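Local coordinates for protein mandelate racemase/muconate lactonizing enzyme (Polaromonas sp., PDB 2OG9) that belongs to the enolase superfamily and probably abstracts a proton next to a substrate carboxylate, as in mandelate racemase, at residues A[13-18]-A[90-95]; A[52-57]-A[120-125]; A[174-179]-A[348-353]. One frame throughout, in Å; residues are numbered along the deposited sequence.

Contact 1: residues A[13-18]-A[90-95]; sequences DRITWV and EDPSDI
An Asx turn at Asp91, overlapping a type I turn from Asp91 to Asp94, butts against Asp13, Arg14 and Ile15 at the start of strand 15-26. Ile15 N donates to Glu90 O at 2.8 Å with an N-H...O angle of 160°, the donor slightly tilted from the carbonyl plane. Arg14 CA touches the same oxygen at 3.4 Å. Asp13 O is buried without a hydrogen-bond partner and receives only a CA-H contact from Asp91 CA at 3.5 Å. The Pro92 ring lies alongside, CG against Asp13 CB (3.6 Å) and CB against Ile15 CG1 (3.9 Å), the latter pair running in opposite directions. With CG anti to the backbone N, chi1 -171°, Asp91 brings OD1 over to Ser93 N, 3.1 Å away, which meets it from above the carboxylate plane; OD2 takes Ser12 N and pairs with Lys140 of the second subunit. With an alanine here, Ser12 N and Ser93 N would probably lose their acceptor, that lysine would keep Asp94 as carboxylate partner, and the turn could shift. Leu126 of helix 114-133 and Thr56 of strand 46-56 also touch Pro92, while Leu98 of helix 95-104 and Ile54 of strand 46-56 pack on Ile15.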
ATOM      1  N   ASP A  13      40.377  27.015   6.380  1.00 39.16           N
ATOM      2  CA  ASP A  13      41.684  26.506   6.770  1.00 36.37           C
ATOM      3  C   ASP A  13      42.157  25.600   5.634  1.00 33.93           C
ATOM      4  O   ASP A  13      41.532  25.548   4.574  1.00 32.64           O
ATOM      5  CB  ASP A  13      41.558  25.687   8.058  1.00 35.64           C
ATOM      6  CG  ASP A  13      42.863  25.583   8.818  1.00 36.02           C
ATOM      7  OD1 ASP A  13      43.938  25.802   8.211  1.00 32.63           O
ATOM      8  OD2 ASP A  13      42.808  25.271  10.029  1.00 32.77           O
ATOM      9  N   ARG A  14      43.247  24.880   5.860  1.00 32.62           N
ATOM     10  CA  ARG A  14      43.771  23.983   4.844  1.00 31.51           C
ATOM     11  C   ARG A  14      44.543  22.839   5.498  1.00 28.94           C
ATOM     12  O   ARG A  14      45.439  23.067   6.308  1.00 26.80           O
ATOM     13  CB  ARG A  14      44.681  24.762   3.892  1.00 35.09           C
ATOM     14  CG  ARG A  14      45.078  24.005   2.645  1.00 41.43           C
ATOM     15  CD  ARG A  14      46.592  23.945   2.527  1.00 47.69           C
ATOM     16  NE  ARG A  14      47.194  25.272   2.647  1.00 50.76           N
ATOM     17  CZ  ARG A  14      48.488  25.487   2.861  1.00 51.48           C
ATOM     18  NH1 ARG A  14      49.321  24.464   2.978  1.00 51.93           N
ATOM     19  NH2 ARG A  14      48.947  26.728   2.971  1.00 53.47           N
ATOM     20  N   ILE A  15      44.176  21.609   5.149  1.00 26.16           N
ATOM     21  CA  ILE A  15      44.823  20.419   5.691  1.00 24.94           C
ATOM     22  C   ILE A  15      46.221  20.295   5.095  1.00 25.29           C
ATOM     23  O   ILE A  15      46.386  20.320   3.878  1.00 25.32           O
ATOM     24  CB  ILE A  15      44.014  19.142   5.346  1.00 23.66           C
ATOM     25  CG1 ILE A  15      42.622  19.225   5.984  1.00 23.90           C
ATOM     26  CG2 ILE A  15      44.776  17.900   5.804  1.00 20.77           C
ATOM     27  CD1 ILE A  15      41.694  18.061   5.642  1.00 23.80           C
ATOM     28  N   THR A  16      47.225  20.144   5.951  1.00 23.87           N
ATOM     29  CA  THR A  16      48.595  20.045   5.470  1.00 25.28           C
ATOM     30  C   THR A  16      49.307  18.752   5.844  1.00 24.62           C
ATOM     31  O   THR A  16      50.295  18.384   5.214  1.00 25.35           O
ATOM     32  CB  THR A  16      49.435  21.234   5.987  1.00 26.07           C
ATOM     33  OG1 THR A  16      49.367  21.283   7.416  1.00 24.98           O
ATOM     34  CG2 THR A  16      48.903  22.546   5.423  1.00 25.84           C
ATOM     35  N   TRP A  17      48.799  18.049   6.850  1.00 22.90           N
ATOM     36  CA  TRP A  17      49.439  16.821   7.304  1.00 23.80           C
ATOM     37  C   TRP A  17      48.409  15.811   7.783  1.00 21.72           C
ATOM     38  O   TRP A  17      47.402  16.180   8.380  1.00 21.22           O
ATOM     39  CB  TRP A  17      50.397  17.149   8.459  1.00 23.46           C
ATOM     40  CG  TRP A  17      51.156  15.977   9.022  1.00 26.16           C
ATOM     41  CD1 TRP A  17      52.253  15.369   8.476  1.00 25.41           C
ATOM     42  CD2 TRP A  17      50.910  15.314  10.271  1.00 25.57           C
ATOM     43  NE1 TRP A  17      52.708  14.376   9.311  1.00 24.79           N
ATOM     44  CE2 TRP A  17      51.903  14.319  10.420  1.00 26.05           C
ATOM     45  CE3 TRP A  17      49.947  15.462  11.278  1.00 26.92           C
ATOM     46  CZ2 TRP A  17      51.964  13.480  11.538  1.00 27.28           C
ATOM     47  CZ3 TRP A  17      50.006  14.628  12.392  1.00 27.02           C
ATOM     48  CH2 TRP A  17      51.009  13.649  12.511  1.00 27.31           C
ATOM     49  N   VAL A  18      48.668  14.539   7.514  1.00 21.84           N
ATOM     50  CA  VAL A  18      47.772  13.469   7.937  1.00 20.55           C
ATOM     51  C   VAL A  18      48.604  12.255   8.313  1.00 21.36           C
ATOM     52  O   VAL A  18      49.531  11.890   7.594  1.00 20.50           O
ATOM     53  CB  VAL A  18      46.794  13.052   6.808  1.00 20.69           C
ATOM     54  CG1 VAL A  18      45.900  11.927   7.291  1.00 23.80           C
ATOM     55  CG2 VAL A  18      45.954  14.236   6.366  1.00 21.18           C
ATOM     56  N   GLU A  90      42.797  20.497   1.367  1.00 23.12           N
ATOM     57  CA  GLU A  90      41.361  20.723   1.517  1.00 23.55           C
ATOM     58  C   GLU A  90      40.979  21.491   2.778  1.00 21.49           C
ATOM     59  O   GLU A  90      41.694  21.468   3.782  1.00 19.13           O
ATOM     60  CB  GLU A  90      40.618  19.382   1.513  1.00 24.47           C
ATOM     61  CG  GLU A  90      40.687  18.610   0.206  1.00 25.55           C
ATOM     62  CD  GLU A  90      39.861  19.249  -0.895  1.00 30.29           C
ATOM     63  OE1 GLU A  90      38.922  20.007  -0.577  1.00 33.20           O
ATOM     64  OE2 GLU A  90      40.138  18.981  -2.082  1.00 31.73           O
ATOM     65  N   ASP A  91      39.834  22.166   2.710  1.00 19.83           N
ATOM     66  CA  ASP A  91      39.309  22.932   3.838  1.00 19.58           C
ATOM     67  C   ASP A  91      38.701  21.910   4.811  1.00 18.95           C
ATOM     68  O   ASP A  91      37.689  21.283   4.503  1.00 17.00           O
ATOM     69  CB  ASP A  91      38.222  23.895   3.343  1.00 21.06           C
ATOM     70  CG  ASP A  91      37.775  24.872   4.412  1.00 22.91           C
ATOM     71  OD1 ASP A  91      37.902  24.541   5.610  1.00 21.81           O
ATOM     72  OD2 ASP A  91      37.283  25.963   4.054  1.00 23.37           O
ATOM     73  N   PRO A  92      39.307  21.737   5.999  1.00 18.46           N
ATOM     74  CA  PRO A  92      38.808  20.780   6.991  1.00 17.86           C
ATOM     75  C   PRO A  92      37.382  21.006   7.489  1.00 17.24           C
ATOM     76  O   PRO A  92      36.759  20.081   8.017  1.00 16.01           O
ATOM     77  CB  PRO A  92      39.837  20.886   8.119  1.00 18.85           C
ATOM     78  CG  PRO A  92      40.232  22.337   8.054  1.00 17.53           C
ATOM     79  CD  PRO A  92      40.414  22.536   6.560  1.00 17.98           C
ATOM     80  N   SER A  93      36.859  22.218   7.322  1.00 16.63           N
ATOM     81  CA  SER A  93      35.505  22.518   7.785  1.00 16.55           C
ATOM     82  C   SER A  93      34.402  21.907   6.916  1.00 16.82           C
ATOM     83  O   SER A  93      33.277  21.736   7.377  1.00 15.17           O
ATOM     84  CB  SER A  93      35.298  24.037   7.876  1.00 19.06           C
ATOM     85  OG  SER A  93      36.007  24.589   8.979  1.00 17.56           O
ATOM     86  N   ASP A  94      34.718  21.581   5.668  1.00 15.76           N
ATOM     87  CA  ASP A  94      33.731  20.996   4.759  1.00 17.83           C
ATOM     88  C   ASP A  94      33.756  19.480   4.930  1.00 18.09           C
ATOM     89  O   ASP A  94      34.089  18.726   4.008  1.00 15.92           O
ATOM     90  CB  ASP A  94      34.061  21.394   3.318  1.00 17.71           C
ATOM     91  CG  ASP A  94      33.965  22.888   3.096  1.00 21.02           C
ATOM     92  OD1 ASP A  94      33.182  23.545   3.813  1.00 19.95           O
ATOM     93  OD2 ASP A  94      34.653  23.413   2.193  1.00 24.22           O
ATOM     94  N   ILE A  95      33.384  19.049   6.132  1.00 17.32           N
ATOM     95  CA  ILE A  95      33.409  17.645   6.507  1.00 17.79           C
ATOM     96  C   ILE A  95      32.633  16.681   5.622  1.00 17.38           C
ATOM     97  O   ILE A  95      33.194  15.687   5.155  1.00 14.65           O
ATOM     98  CB  ILE A  95      32.959  17.480   7.978  1.00 18.01           C
ATOM     99  CG1 ILE A  95      33.809  18.396   8.870  1.00 16.17           C
ATOM    100  CG2 ILE A  95      33.100  16.025   8.415  1.00 17.22           C
ATOM    101  CD1 ILE A  95      33.575  18.209  10.366  1.00 18.29           C
TER

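Contact 2: residues A[52-57]-A[120-125]; sequences AEIETA and GAFDVA
Ile54 sets CG1 anti to its carbonyl carbon (chi1 -62°) and extends the chain fully at chi2, which carries CD1 off the strand and onto the helix; Phe122 likewise has CG anti to its carbonyl carbon (chi1 -63°), swinging its ring alongside Ala52. The CD1 methyl of Ile54 lands among helix backbone and side-chain atoms: it is 3.7 Å from Phe122 O and 3.8 Å from Ala125 CB, and lies at the edge of the Phe122 ring, near the ring plane. Ala52, two residues back on the same face of the strand, points its CB into the helix, where it meets Ala121 O at 3.6 Å, Ala121 CB at 3.8 Å and Phe122 CD1 at 3.8 Å. Ala125 CB, one helical turn on from Ala121, reaches Ala52 O at 3.8 Å as well as the isoleucine. The axes of strand 52-56 and helix 120-125 approach to 7.5 Å at a signed angle of -45°, a closeness consistent with the small side chains of Ala52, Ala121 and Ala125. The side chains that meet are apolar and buried, packed partly against backbone carbonyl oxygens. Val18 and Ile20 of strand 15-26, with Leu102 of helix 95-104, close round the phenyl ring, and Leu126 adds to the cover of Ile54. Such packing is part of the N-terminal capping domain of enolase-superfamily proteins, in which helices pack on an antiparallel sheet.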
ATOM      1  N   ALA A  52      43.567   8.184  13.054  1.00 18.43           N
ATOM      2  CA  ALA A  52      43.831   9.180  12.027  1.00 17.54           C
ATOM      3  C   ALA A  52      44.084  10.496  12.741  1.00 18.40           C
ATOM      4  O   ALA A  52      43.316  10.895  13.628  1.00 17.35           O
ATOM      5  CB  ALA A  52      42.639   9.317  11.087  1.00 17.26           C
ATOM      6  N   GLU A  53      45.180  11.149  12.370  1.00 17.73           N
ATOM      7  CA  GLU A  53      45.552  12.438  12.938  1.00 19.47           C
ATOM      8  C   GLU A  53      45.594  13.417  11.777  1.00 19.57           C
ATOM      9  O   GLU A  53      46.168  13.123  10.724  1.00 18.90           O
ATOM     10  CB  GLU A  53      46.926  12.358  13.604  1.00 22.10           C
ATOM     11  CG  GLU A  53      46.957  11.503  14.863  1.00 23.68           C
ATOM     12  CD  GLU A  53      48.375  11.190  15.314  1.00 27.68           C
ATOM     13  OE1 GLU A  53      48.897  10.112  14.956  1.00 25.62           O
ATOM     14  OE2 GLU A  53      48.972  12.034  16.015  1.00 29.22           O
ATOM     15  N   ILE A  54      44.968  14.570  11.967  1.00 19.39           N
ATOM     16  CA  ILE A  54      44.914  15.594  10.935  1.00 20.10           C
ATOM     17  C   ILE A  54      45.344  16.935  11.519  1.00 22.25           C
ATOM     18  O   ILE A  54      44.924  17.310  12.621  1.00 23.07           O
ATOM     19  CB  ILE A  54      43.473  15.726  10.363  1.00 19.94           C
ATOM     20  CG1 ILE A  54      43.050  14.411   9.695  1.00 18.21           C
ATOM     21  CG2 ILE A  54      43.405  16.861   9.353  1.00 20.41           C
ATOM     22  CD1 ILE A  54      41.611  14.425   9.176  1.00 19.68           C
ATOM     23  N   GLU A  55      46.185  17.651  10.782  1.00 22.54           N
ATOM     24  CA  GLU A  55      46.669  18.958  11.212  1.00 23.99           C
ATOM     25  C   GLU A  55      46.591  19.925  10.036  1.00 24.10           C
ATOM     26  O   GLU A  55      46.726  19.519   8.884  1.00 22.39           O
ATOM     27  CB  GLU A  55      48.102  18.839  11.751  1.00 27.33           C
ATOM     28  CG  GLU A  55      48.152  18.273  13.168  1.00 31.43           C
ATOM     29  CD  GLU A  55      49.565  18.031  13.683  1.00 34.80           C
ATOM     30  OE1 GLU A  55      50.492  18.773  13.288  1.00 36.85           O
ATOM     31  OE2 GLU A  55      49.741  17.103  14.501  1.00 33.59           O
ATOM     32  N   THR A  56      46.370  21.203  10.329  1.00 24.26           N
ATOM     33  CA  THR A  56      46.215  22.208   9.281  1.00 26.61           C
ATOM     34  C   THR A  56      47.252  23.327   9.311  1.00 28.44           C
ATOM     35  O   THR A  56      47.985  23.488  10.284  1.00 28.11           O
ATOM     36  CB  THR A  56      44.834  22.866   9.373  1.00 25.99           C
ATOM     37  OG1 THR A  56      44.780  23.685  10.550  1.00 27.12           O
ATOM     38  CG2 THR A  56      43.738  21.801   9.455  1.00 25.51           C
ATOM     39  N   ALA A  57      47.284  24.110   8.236  1.00 30.25           N
ATOM     40  CA  ALA A  57      48.212  25.228   8.126  1.00 33.43           C
ATOM     41  C   ALA A  57      47.935  26.217   9.254  1.00 34.54           C
ATOM     42  O   ALA A  57      48.821  26.949   9.687  1.00 36.88           O
ATOM     43  CB  ALA A  57      48.042  25.915   6.773  1.00 33.06           C
ATOM     44  N   GLY A 120      35.809   6.992   7.887  1.00 15.93           N
ATOM     45  CA  GLY A 120      35.299   7.392   9.189  1.00 17.29           C
ATOM     46  C   GLY A 120      36.362   7.836  10.180  1.00 16.94           C
ATOM     47  O   GLY A 120      36.099   8.701  11.010  1.00 15.43           O
ATOM     48  N   ALA A 121      37.552   7.249  10.116  1.00 16.69           N
ATOM     49  CA  ALA A 121      38.618   7.644  11.034  1.00 16.85           C
ATOM     50  C   ALA A 121      38.965   9.106  10.777  1.00 17.11           C
ATOM     51  O   ALA A 121      39.178   9.880  11.721  1.00 15.94           O
ATOM     52  CB  ALA A 121      39.850   6.768  10.834  1.00 17.78           C
ATOM     53  N   PHE A 122      39.013   9.479   9.496  1.00 15.41           N
ATOM     54  CA  PHE A 122      39.323  10.849   9.103  1.00 15.41           C
ATOM     55  C   PHE A 122      38.152  11.754   9.474  1.00 15.43           C
ATOM     56  O   PHE A 122      38.341  12.856   9.982  1.00 13.53           O
ATOM     57  CB  PHE A 122      39.561  10.945   7.583  1.00 16.50           C
ATOM     58  CG  PHE A 122      40.743  10.147   7.091  1.00 17.11           C
ATOM     59  CD1 PHE A 122      42.026  10.418   7.553  1.00 16.69           C
ATOM     60  CD2 PHE A 122      40.568   9.118   6.167  1.00 17.85           C
ATOM     61  CE1 PHE A 122      43.122   9.671   7.102  1.00 19.03           C
ATOM     62  CE2 PHE A 122      41.658   8.365   5.709  1.00 18.89           C
ATOM     63  CZ  PHE A 122      42.937   8.644   6.181  1.00 18.77           C
ATOM     64  N   ASP A 123      36.943  11.274   9.209  1.00 13.74           N
ATOM     65  CA  ASP A 123      35.727  12.024   9.499  1.00 16.03           C
ATOM     66  C   ASP A 123      35.653  12.401  10.978  1.00 16.66           C
ATOM     67  O   ASP A 123      35.348  13.544  11.317  1.00 15.37           O
ATOM     68  CB  ASP A 123      34.504  11.186   9.116  1.00 15.64           C
ATOM     69  CG  ASP A 123      33.207  11.958   9.231  1.00 15.54           C
ATOM     70  OD1 ASP A 123      32.935  12.808   8.358  1.00 14.73           O
ATOM     71  OD2 ASP A 123      32.450  11.710  10.191  1.00 13.94           O
ATOM     72  N   VAL A 124      35.936  11.447  11.859  1.00 14.93           N
ATOM     73  CA  VAL A 124      35.880  11.735  13.287  1.00 16.25           C
ATOM     74  C   VAL A 124      36.919  12.792  13.651  1.00 16.58           C
ATOM     75  O   VAL A 124      36.647  13.721  14.419  1.00 16.75           O
ATOM     76  CB  VAL A 124      36.128  10.468  14.128  1.00 16.90           C
ATOM     77  CG1 VAL A 124      36.157  10.826  15.606  1.00 15.10           C
ATOM     78  CG2 VAL A 124      35.022   9.451  13.872  1.00 18.16           C
ATOM     79  N   ALA A 125      38.111  12.649  13.089  1.00 15.46           N
ATOM     80  CA  ALA A 125      39.186  13.594  13.347  1.00 14.71           C
ATOM     81  C   ALA A 125      38.770  15.005  12.912  1.00 14.38           C
ATOM     82  O   ALA A 125      39.044  15.980  13.610  1.00 15.04           O
ATOM     83  CB  ALA A 125      40.452  13.150  12.608  1.00 15.76           C
TER

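Contact 3: residues A[174-179]-A[348-353]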
ATOM      1  N   ILE A 174      26.781  -1.898  40.018  1.00 41.32           N
ATOM      2  CA  ILE A 174      25.703  -1.033  40.464  1.00 41.70           C
ATOM      3  C   ILE A 174      26.183  -0.103  41.576  1.00 43.08           C
ATOM      4  O   ILE A 174      25.826   1.077  41.603  1.00 42.03           O
ATOM      5  CB  ILE A 174      24.502  -1.859  40.968  1.00 41.36           C
ATOM      6  CG1 ILE A 174      23.946  -2.713  39.825  1.00 40.92           C
ATOM      7  CG2 ILE A 174      23.423  -0.941  41.505  1.00 41.66           C
ATOM      8  CD1 ILE A 174      23.476  -1.906  38.627  1.00 41.64           C
ATOM      9  N   GLU A 175      27.001  -0.629  42.485  1.00 44.62           N
ATOM     10  CA  GLU A 175      27.507   0.177  43.591  1.00 45.77           C
ATOM     11  C   GLU A 175      28.497   1.232  43.105  1.00 45.52           C
ATOM     12  O   GLU A 175      28.716   2.241  43.777  1.00 46.45           O
ATOM     13  CB  GLU A 175      28.158  -0.711  44.662  1.00 48.05           C
ATOM     14  CG  GLU A 175      29.484  -1.348  44.272  1.00 51.49           C
ATOM     15  CD  GLU A 175      29.989  -2.329  45.323  1.00 54.48           C
ATOM     16  OE1 GLU A 175      29.284  -3.326  45.591  1.00 55.23           O
ATOM     17  OE2 GLU A 175      31.089  -2.105  45.880  1.00 54.74           O
ATOM     18  N   ARG A 176      29.091   1.006  41.936  1.00 44.17           N
ATOM     19  CA  ARG A 176      30.042   1.963  41.386  1.00 43.39           C
ATOM     20  C   ARG A 176      29.330   3.024  40.542  1.00 41.42           C
ATOM     21  O   ARG A 176      29.960   3.951  40.037  1.00 40.98           O
ATOM     22  CB  ARG A 176      31.105   1.246  40.544  1.00 46.04           C
ATOM     23  CG  ARG A 176      30.558   0.569  39.311  1.00 49.64           C
ATOM     24  CD  ARG A 176      31.624  -0.200  38.539  1.00 53.33           C
ATOM     25  NE  ARG A 176      32.646   0.668  37.962  1.00 54.85           N
ATOM     26  CZ  ARG A 176      33.487   0.289  37.006  1.00 56.26           C
ATOM     27  NH1 ARG A 176      33.425  -0.944  36.517  1.00 56.75           N
ATOM     28  NH2 ARG A 176      34.392   1.140  36.539  1.00 56.73           N
ATOM     29  N   GLY A 177      28.016   2.884  40.382  1.00 38.74           N
ATOM     30  CA  GLY A 177      27.273   3.875  39.624  1.00 36.52           C
ATOM     31  C   GLY A 177      26.658   3.479  38.292  1.00 34.36           C
ATOM     32  O   GLY A 177      26.010   4.309  37.657  1.00 31.80           O
ATOM     33  N   ILE A 178      26.852   2.235  37.858  1.00 32.68           N
ATOM     34  CA  ILE A 178      26.284   1.790  36.586  1.00 31.83           C
ATOM     35  C   ILE A 178      24.760   1.838  36.672  1.00 29.79           C
ATOM     36  O   ILE A 178      24.183   1.530  37.712  1.00 30.60           O
ATOM     37  CB  ILE A 178      26.747   0.357  36.232  1.00 33.38           C
ATOM     38  CG1 ILE A 178      28.263   0.339  36.008  1.00 35.79           C
ATOM     39  CG2 ILE A 178      26.052  -0.125  34.964  1.00 34.62           C
ATOM     40  CD1 ILE A 178      28.727   1.137  34.790  1.00 36.29           C
ATOM     41  N   GLY A 179      24.111   2.221  35.575  1.00 28.45           N
ATOM     42  CA  GLY A 179      22.660   2.330  35.583  1.00 26.83           C
ATOM     43  C   GLY A 179      21.860   1.147  35.068  1.00 26.93           C
ATOM     44  O   GLY A 179      20.632   1.198  35.050  1.00 26.69           O
ATOM     45  N   ILE A 348      36.217   8.273  31.191  1.00 23.69           N
ATOM     46  CA  ILE A 348      34.812   8.635  31.320  1.00 24.62           C
ATOM     47  C   ILE A 348      34.426   8.471  32.789  1.00 25.12           C
ATOM     48  O   ILE A 348      34.868   7.533  33.452  1.00 23.94           O
ATOM     49  CB  ILE A 348      33.911   7.704  30.473  1.00 27.30           C
ATOM     50  CG1 ILE A 348      34.262   7.840  28.986  1.00 27.57           C
ATOM     51  CG2 ILE A 348      32.448   8.027  30.726  1.00 28.27           C
ATOM     52  CD1 ILE A 348      33.981   9.209  28.403  1.00 27.56           C
ATOM     53  N   GLU A 349      33.609   9.383  33.296  1.00 24.83           N
ATOM     54  CA  GLU A 349      33.182   9.308  34.681  1.00 28.84           C
ATOM     55  C   GLU A 349      31.726   8.879  34.746  1.00 28.72           C
ATOM     56  O   GLU A 349      30.906   9.330  33.948  1.00 26.05           O
ATOM     57  CB  GLU A 349      33.348  10.670  35.352  1.00 32.00           C
ATOM     58  CG  GLU A 349      33.401  10.605  36.865  1.00 41.28           C
ATOM     59  CD  GLU A 349      33.731  11.947  37.489  1.00 43.40           C
ATOM     60  OE1 GLU A 349      34.614  12.647  36.950  1.00 46.22           O
ATOM     61  OE2 GLU A 349      33.117  12.294  38.520  1.00 47.18           O
ATOM     62  N   ILE A 350      31.407   8.004  35.694  1.00 28.28           N
ATOM     63  CA  ILE A 350      30.037   7.550  35.855  1.00 30.63           C
ATOM     64  C   ILE A 350      29.568   7.794  37.282  1.00 32.04           C
ATOM     65  O   ILE A 350      30.345   7.686  38.234  1.00 30.30           O
ATOM     66  CB  ILE A 350      29.874   6.043  35.543  1.00 32.50           C
ATOM     67  CG1 ILE A 350      30.684   5.210  36.538  1.00 34.55           C
ATOM     68  CG2 ILE A 350      30.302   5.754  34.110  1.00 34.21           C
ATOM     69  CD1 ILE A 350      30.407   3.720  36.455  1.00 35.95           C
ATOM     70  N   ARG A 351      28.297   8.141  37.423  1.00 32.25           N
ATOM     71  CA  ARG A 351      27.729   8.370  38.736  1.00 33.97           C
ATOM     72  C   ARG A 351      26.216   8.369  38.687  1.00 32.71           C
ATOM     73  O   ARG A 351      25.604   8.857  37.733  1.00 31.52           O
ATOM     74  CB  ARG A 351      28.242   9.685  39.330  1.00 37.23           C
ATOM     75  CG  ARG A 351      27.847  10.937  38.580  1.00 40.91           C
ATOM     76  CD  ARG A 351      28.584  12.140  39.155  1.00 46.69           C
ATOM     77  NE  ARG A 351      28.150  13.402  38.563  1.00 50.27           N
ATOM     78  CZ  ARG A 351      28.820  14.544  38.671  1.00 51.14           C
ATOM     79  NH1 ARG A 351      29.962  14.582  39.349  1.00 51.69           N
ATOM     80  NH2 ARG A 351      28.352  15.647  38.103  1.00 52.43           N
ATOM     81  N   ASP A 352      25.618   7.793  39.721  1.00 31.25           N
ATOM     82  CA  ASP A 352      24.173   7.717  39.835  1.00 30.41           C
ATOM     83  C   ASP A 352      23.478   7.138  38.604  1.00 28.02           C
ATOM     84  O   ASP A 352      22.420   7.618  38.201  1.00 27.01           O
ATOM     85  CB  ASP A 352      23.613   9.102  40.158  1.00 34.06           C
ATOM     86  CG  ASP A 352      24.130   9.637  41.480  1.00 37.34           C
ATOM     87  OD1 ASP A 352      24.145   8.858  42.455  1.00 37.01           O
ATOM     88  OD2 ASP A 352      24.518  10.824  41.545  1.00 39.95           O
ATOM     89  N   GLY A 353      24.081   6.107  38.019  1.00 24.80           N
ATOM     90  CA  GLY A 353      23.495   5.448  36.859  1.00 25.27           C
ATOM     91  C   GLY A 353      23.682   6.104  35.500  1.00 24.36           C
ATOM     92  O   GLY A 353      23.097   5.653  34.507  1.00 24.11           O
TER
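Apolar contacts centre on the tip of Ile350, whose CG1 lies between the backbone N and the carbonyl carbon (chi1 63°), the crowded position, and whose chain then runs out extended to CD1. That methyl meets Ile178 CD1 at 3.5 Å, the two side chains crossing obliquely. It also rests against the backbone of the turn, 3.6 Å from Arg176 O, and stands 4.1 Å from Arg176 NE, approaching the guanidinium group at a slant. Ile178 starts out from its backbone away from segment 348-353, yet its end bends back to make the touch; Asn153 also packs on it, while His336 and Met355 pack on Ile350.

The backbone shapes on both partners are glycine turns. Helix 163-175 ends in a Schellman motif at Gly177, whose phi of 113° goes with a bond from Gly177 N back to Ile174 O at 3.1 Å. In segment 348-353, Asp352 and Gly353 have the backbone angles of a type I' turn, the tight link of the hairpin formed by strands 350-351 and 354-356. Gly179 CA stands 3.5 Å from Gly353 CA, a close backbone approach that goes with the lack of side chains at both. The contact therefore joins that hairpin to the return from helix 163-175 towards strand 181-184, at the end of the TIM barrel where its parallel strands begin; in this superfamily the active site lies at the other end, where they finish.

Polar contacts across the two turns are few. Gly353 N gives Gly177 O a weak, strongly bent bond, and the position of that oxygen is doubtful. Gly179 CA offers a CA-H contact to Gly353 O at 3.5 Å. Gly353 is also tied by its backbone to Cys151 of strand 148-152.

Contacts 1 and 2 are neighbours, their centres 8 Å apart, and share the antiparallel sheet in which strands 15-26 and 46-56 lie side by side. They touch directly: Asp13 OD2 is 2.6 Å from Thr56 OG1, and Arg14 O is 2.9 Å from Ala57 N, both probable hydrogen bonds. Along the chain their segments alternate. Contact 3 belongs to the barrel and stands apart, its centre about 38 Å from that of contact 1 and 32 Å from that of contact 2; the nearest atoms of contacts 2 and 3 are about 13 Å apart. The calcium site at Ala254 and Phe257 involves residues of none of the three.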